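Local coordinates for extracellular invertase (PDB 5XH8), which probably hydrolyses terminal beta-fructofuranoside linkages, as in sucrose, and transfers fructosyl units with high activity, consistent with production of fructooligosaccharides such as 1-kestose, at residues 223-228 against 302-307; 263-268 against 291-296. All coordinates share one frame; numbering follows the deposited sequence.

Overall arrangement
Both interactions lie in the N-terminal catalytic region of this family 32 enzyme, a beta-propeller. Their centres are about 11 Å apart. Interaction 2 pairs strands 265-274 and 286-298, which form a hairpin within one antiparallel sheet. Strand 302-311 follows in the chain and is the next neighbour in that sheet. Interaction 1 joins it to residues 223-228, on strand 219-227, an outermost strand of the preceding four-stranded sheet. Both segments of interaction 2 fall between those of interaction 1 in sequence. The two contacts touch: N305 N probably bonds to T295 O, and F304 packs on G294. One contact thus builds a sheet and the other ties it to the preceding one.

Interaction 1: residues 223-228 against 302-307; sequences GQWWHE and VSFNPN
F304 touches both tryptophans and meets each one differently. Its CB lies over a face of W225, 3.8 Å from the centroid of the six-membered ring and close to the ring normal, a CH-pi contact. The two rings themselves are oblique, with planes at 36°. Toward W226, F304 turns an edge. CD2 sits over the face of the indole, 3.7 Å from W226 CG, and the planes stand at 66° in an edge-to-face pair. W226 has CG anti to its backbone N (chi1 180°), which runs its side chain alongside that of F304 and turns a face of the indole to the edge of the phenyl ring. Its NE1 donates to E228 OE2 at 2.8 Å, nearly in the ring plane and on the anti side of the carboxylate. P306 CG packs beside this bonded pair, 3.6 Å from W226 NE1. The W225 indole N-H is taken by Q206. One backbone hydrogen bond, F304 N to W225 O at 2.8 Å, links the two chain segments, and V302 CG1 packs against W225 CB. W243 and F247 also meet the W226 ring. Together W225, W226 and F304 form an aromatic cluster where the chain turns a corner, joining neighbouring antiparallel sheets of the family 32 beta-propeller.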
# COMPACT_ATOMS: atom_id res chain seq x y z
N GLY A 223 -3.27 15.13 12.68
CA GLY A 223 -3.22 16.39 11.93
C GLY A 223 -1.81 16.86 11.65
O GLY A 223 -0.83 16.30 12.17
N GLN A 224 -1.72 17.90 10.84
CA GLN A 224 -0.47 18.61 10.64
C GLN A 224 -0.14 19.45 11.86
O GLN A 224 -0.39 20.66 11.86
CB GLN A 224 -0.55 19.51 9.42
CG GLN A 224 -0.71 18.72 8.14
CD GLN A 224 -1.10 19.60 7.01
OE1 GLN A 224 -2.25 19.58 6.56
NE2 GLN A 224 -0.14 20.37 6.51
N TRP A 225 0.44 18.83 12.88
CA TRP A 225 0.65 19.53 14.15
C TRP A 225 1.57 20.75 13.99
O TRP A 225 1.50 21.66 14.79
CB TRP A 225 1.10 18.55 15.26
CG TRP A 225 2.56 18.37 15.40
CD1 TRP A 225 3.47 18.12 14.39
CD2 TRP A 225 3.31 18.43 16.60
NE1 TRP A 225 4.74 18.04 14.90
CE2 TRP A 225 4.68 18.22 16.26
CE3 TRP A 225 2.97 18.66 17.94
CZ2 TRP A 225 5.70 18.23 17.22
CZ3 TRP A 225 3.99 18.65 18.90
CH2 TRP A 225 5.34 18.43 18.53
N TRP A 226 2.44 20.75 12.97
CA TRP A 226 3.23 21.91 12.61
C TRP A 226 3.29 22.00 11.09
O TRP A 226 3.63 21.01 10.42
CB TRP A 226 4.65 21.83 13.20
CG TRP A 226 5.53 23.02 12.86
CD1 TRP A 226 5.13 24.33 12.75
CD2 TRP A 226 6.94 23.01 12.63
NE1 TRP A 226 6.20 25.12 12.42
CE2 TRP A 226 7.33 24.35 12.35
CE3 TRP A 226 7.92 22.00 12.63
CZ2 TRP A 226 8.65 24.71 12.06
CZ3 TRP A 226 9.24 22.36 12.33
CH2 TRP A 226 9.59 23.71 12.06
N HIS A 227 2.92 23.16 10.56
CA HIS A 227 3.03 23.41 9.14
C HIS A 227 3.28 24.89 8.92
O HIS A 227 2.94 25.70 9.76
CB HIS A 227 1.76 22.93 8.42
CG HIS A 227 0.52 23.66 8.84
ND1 HIS A 227 0.06 24.79 8.19
CD2 HIS A 227 -0.32 23.46 9.88
CE1 HIS A 227 -1.02 25.24 8.79
NE2 HIS A 227 -1.27 24.46 9.83
N GLU A 228 3.91 25.24 7.81
CA GLU A 228 4.24 26.62 7.49
C GLU A 228 3.98 26.84 6.02
O GLU A 228 4.04 25.88 5.23
CB GLU A 228 5.72 26.91 7.76
CG GLU A 228 6.15 26.73 9.20
CD GLU A 228 5.63 27.81 10.14
OE1 GLU A 228 5.07 28.81 9.66
OE2 GLU A 228 5.79 27.63 11.36
N VAL A 302 -4.11 19.40 18.07
CA VAL A 302 -2.87 19.84 18.69
C VAL A 302 -1.99 20.60 17.68
O VAL A 302 -2.01 20.35 16.47
CB VAL A 302 -2.15 18.65 19.36
CG1 VAL A 302 -1.46 17.76 18.33
CG2 VAL A 302 -1.18 19.13 20.41
N SER A 303 -1.24 21.55 18.21
CA SER A 303 -0.45 22.47 17.42
C SER A 303 0.90 22.76 18.10
O SER A 303 0.94 22.97 19.31
CB SER A 303 -1.22 23.77 17.29
OG SER A 303 -0.98 24.33 16.04
N PHE A 304 1.98 22.77 17.31
CA PHE A 304 3.31 23.16 17.76
C PHE A 304 3.53 24.58 17.27
O PHE A 304 3.42 24.85 16.09
CB PHE A 304 4.35 22.21 17.16
CG PHE A 304 5.78 22.60 17.43
CD1 PHE A 304 6.37 22.33 18.65
CD2 PHE A 304 6.55 23.19 16.43
CE1 PHE A 304 7.71 22.68 18.89
CE2 PHE A 304 7.88 23.52 16.66
CZ PHE A 304 8.46 23.27 17.90
N ASN A 305 3.82 25.50 18.19
CA ASN A 305 3.88 26.95 17.87
C ASN A 305 5.30 27.42 18.16
O ASN A 305 5.67 27.56 19.33
CB ASN A 305 2.84 27.71 18.71
CG ASN A 305 1.45 27.11 18.57
OD1 ASN A 305 0.83 27.22 17.53
ND2 ASN A 305 0.98 26.40 19.60
N PRO A 306 6.11 27.60 17.11
CA PRO A 306 7.50 28.02 17.30
C PRO A 306 7.67 29.34 18.07
O PRO A 306 7.02 30.34 17.72
CB PRO A 306 8.00 28.20 15.87
CG PRO A 306 7.15 27.32 15.04
CD PRO A 306 5.80 27.36 15.69
N ASN A 307 8.57 29.36 19.05
CA ASN A 307 8.93 30.62 19.73
C ASN A 307 10.38 31.07 19.55
O ASN A 307 10.70 32.21 19.89
CB ASN A 307 8.56 30.57 21.22
CG ASN A 307 9.04 29.31 21.89
OD1 ASN A 307 10.12 28.78 21.58
ND2 ASN A 307 8.23 28.80 22.80

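Interaction 2: residues 263-268 against 291-296; sequences HGQIFT and WVSGTV
The F267 ring has S293 over one face and W291 at its edge. S293 OG stands 3.9 Å above the ring plane, toward the rim, and S293 CB comes within 3.6 Å of F267 CE2. The benzo part of W291 reaches the edge, with CZ3 3.9 Å from F267 CE2. F267 and W291 run side by side. The F267 CG is anti to the carbonyl carbon (chi1 -72°), and this swings the ring across S293. S293 OG lies beside the N307 side chain on the next strand, its likely polar partner, and L414 packs on both aromatic side chains. On the other face of the sheet, T268 CG2 lies alongside V292 CB at 3.8 Å. T268 OG1 bonds to N251 O and Q206 NE2. T268 and V292 form an antiparallel hydrogen-bonded pair, each N to the other's O at 2.9 Å. F267 and S293 are the non-hydrogen-bonded pair beside it. Farther along, the strands spread. G294 N reaches I266 O at 3.2 Å, while a water accepts from I266 N and donates to G294 O at 2.6 Å. I266 CD1 meets V296 CG2 crosswise. The chemistry implies a mainly apolar, buried hairpin: two direct bonds hold T268 and V292, while I266 and G294 share one longer bond and a water bridge.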
# COMPACT_ATOMS: atom_id res chain seq x y z
N HIS A 263 8.96 15.82 30.63
CA HIS A 263 8.10 16.96 30.98
C HIS A 263 8.71 18.29 30.61
O HIS A 263 8.19 19.32 31.01
CB HIS A 263 7.78 16.93 32.49
CG HIS A 263 7.00 15.73 32.91
ND1 HIS A 263 5.65 15.60 32.66
CD2 HIS A 263 7.37 14.60 33.56
CE1 HIS A 263 5.23 14.43 33.12
NE2 HIS A 263 6.26 13.81 33.67
N GLY A 264 9.81 18.29 29.86
CA GLY A 264 10.52 19.52 29.55
C GLY A 264 9.90 20.26 28.40
O GLY A 264 8.89 19.84 27.84
N GLN A 265 10.54 21.36 28.04
CA GLN A 265 10.25 22.13 26.83
C GLN A 265 10.45 21.32 25.56
O GLN A 265 11.45 20.64 25.44
CB GLN A 265 11.20 23.31 26.72
CG GLN A 265 10.55 24.65 26.83
CD GLN A 265 11.62 25.69 26.90
OE1 GLN A 265 12.00 26.29 25.89
NE2 GLN A 265 12.18 25.84 28.07
N ILE A 266 9.56 21.51 24.59
CA ILE A 266 9.52 20.67 23.38
C ILE A 266 10.27 21.35 22.22
O ILE A 266 10.07 22.53 21.90
CB ILE A 266 8.06 20.33 23.00
CG1 ILE A 266 7.48 19.37 24.04
CG2 ILE A 266 7.97 19.70 21.61
CD1 ILE A 266 5.96 19.24 23.99
N PHE A 267 11.15 20.58 21.60
CA PHE A 267 11.96 21.02 20.47
C PHE A 267 11.81 20.03 19.31
O PHE A 267 11.50 18.85 19.54
CB PHE A 267 13.43 21.04 20.86
CG PHE A 267 13.83 22.15 21.80
CD1 PHE A 267 13.63 22.01 23.18
CD2 PHE A 267 14.47 23.28 21.33
CE1 PHE A 267 14.04 23.02 24.06
CE2 PHE A 267 14.88 24.29 22.20
CZ PHE A 267 14.66 24.16 23.57
N THR A 268 12.05 20.50 18.10
CA THR A 268 12.19 19.61 16.94
C THR A 268 13.46 20.01 16.17
O THR A 268 13.84 21.19 16.18
CB THR A 268 10.95 19.66 16.02
OG1 THR A 268 11.11 18.78 14.89
CG2 THR A 268 10.67 21.09 15.52
N TRP A 291 17.01 23.74 14.16
CA TRP A 291 16.32 23.39 15.41
C TRP A 291 15.25 24.45 15.68
O TRP A 291 15.35 25.59 15.20
CB TRP A 291 17.27 23.25 16.61
CG TRP A 291 17.91 24.57 17.07
CD1 TRP A 291 19.14 25.03 16.72
CD2 TRP A 291 17.33 25.57 17.94
NE1 TRP A 291 19.39 26.24 17.32
CE2 TRP A 291 18.30 26.61 18.07
CE3 TRP A 291 16.10 25.68 18.62
CZ2 TRP A 291 18.08 27.77 18.86
CZ3 TRP A 291 15.87 26.86 19.41
CH2 TRP A 291 16.86 27.88 19.51
N VAL A 292 14.20 24.04 16.40
CA VAL A 292 13.04 24.91 16.67
C VAL A 292 12.48 24.58 18.02
O VAL A 292 12.25 23.40 18.32
CB VAL A 292 11.90 24.73 15.64
CG1 VAL A 292 10.84 25.82 15.82
CG2 VAL A 292 12.43 24.76 14.23
N SER A 293 12.26 25.63 18.83
CA SER A 293 11.59 25.51 20.13
C SER A 293 10.15 25.93 19.93
O SER A 293 9.88 26.81 19.13
CB SER A 293 12.24 26.46 21.15
OG SER A 293 11.56 26.40 22.40
N GLY A 294 9.23 25.31 20.65
CA GLY A 294 7.85 25.70 20.55
C GLY A 294 6.98 25.24 21.68
O GLY A 294 7.34 24.34 22.45
N THR A 295 5.81 25.88 21.78
CA THR A 295 4.82 25.49 22.78
C THR A 295 3.77 24.68 22.06
O THR A 295 3.53 24.87 20.87
CB THR A 295 4.17 26.71 23.48
OG1 THR A 295 3.60 27.57 22.49
CG2 THR A 295 5.21 27.52 24.31
N VAL A 296 3.14 23.79 22.80
CA VAL A 296 2.14 22.92 22.25
C VAL A 296 0.81 23.24 22.91
O VAL A 296 0.68 23.15 24.11
CB VAL A 296 2.51 21.46 22.50
CG1 VAL A 296 1.48 20.54 21.89
CG2 VAL A 296 3.87 21.17 21.88
O HOH W 1 7.34 23.34 24.83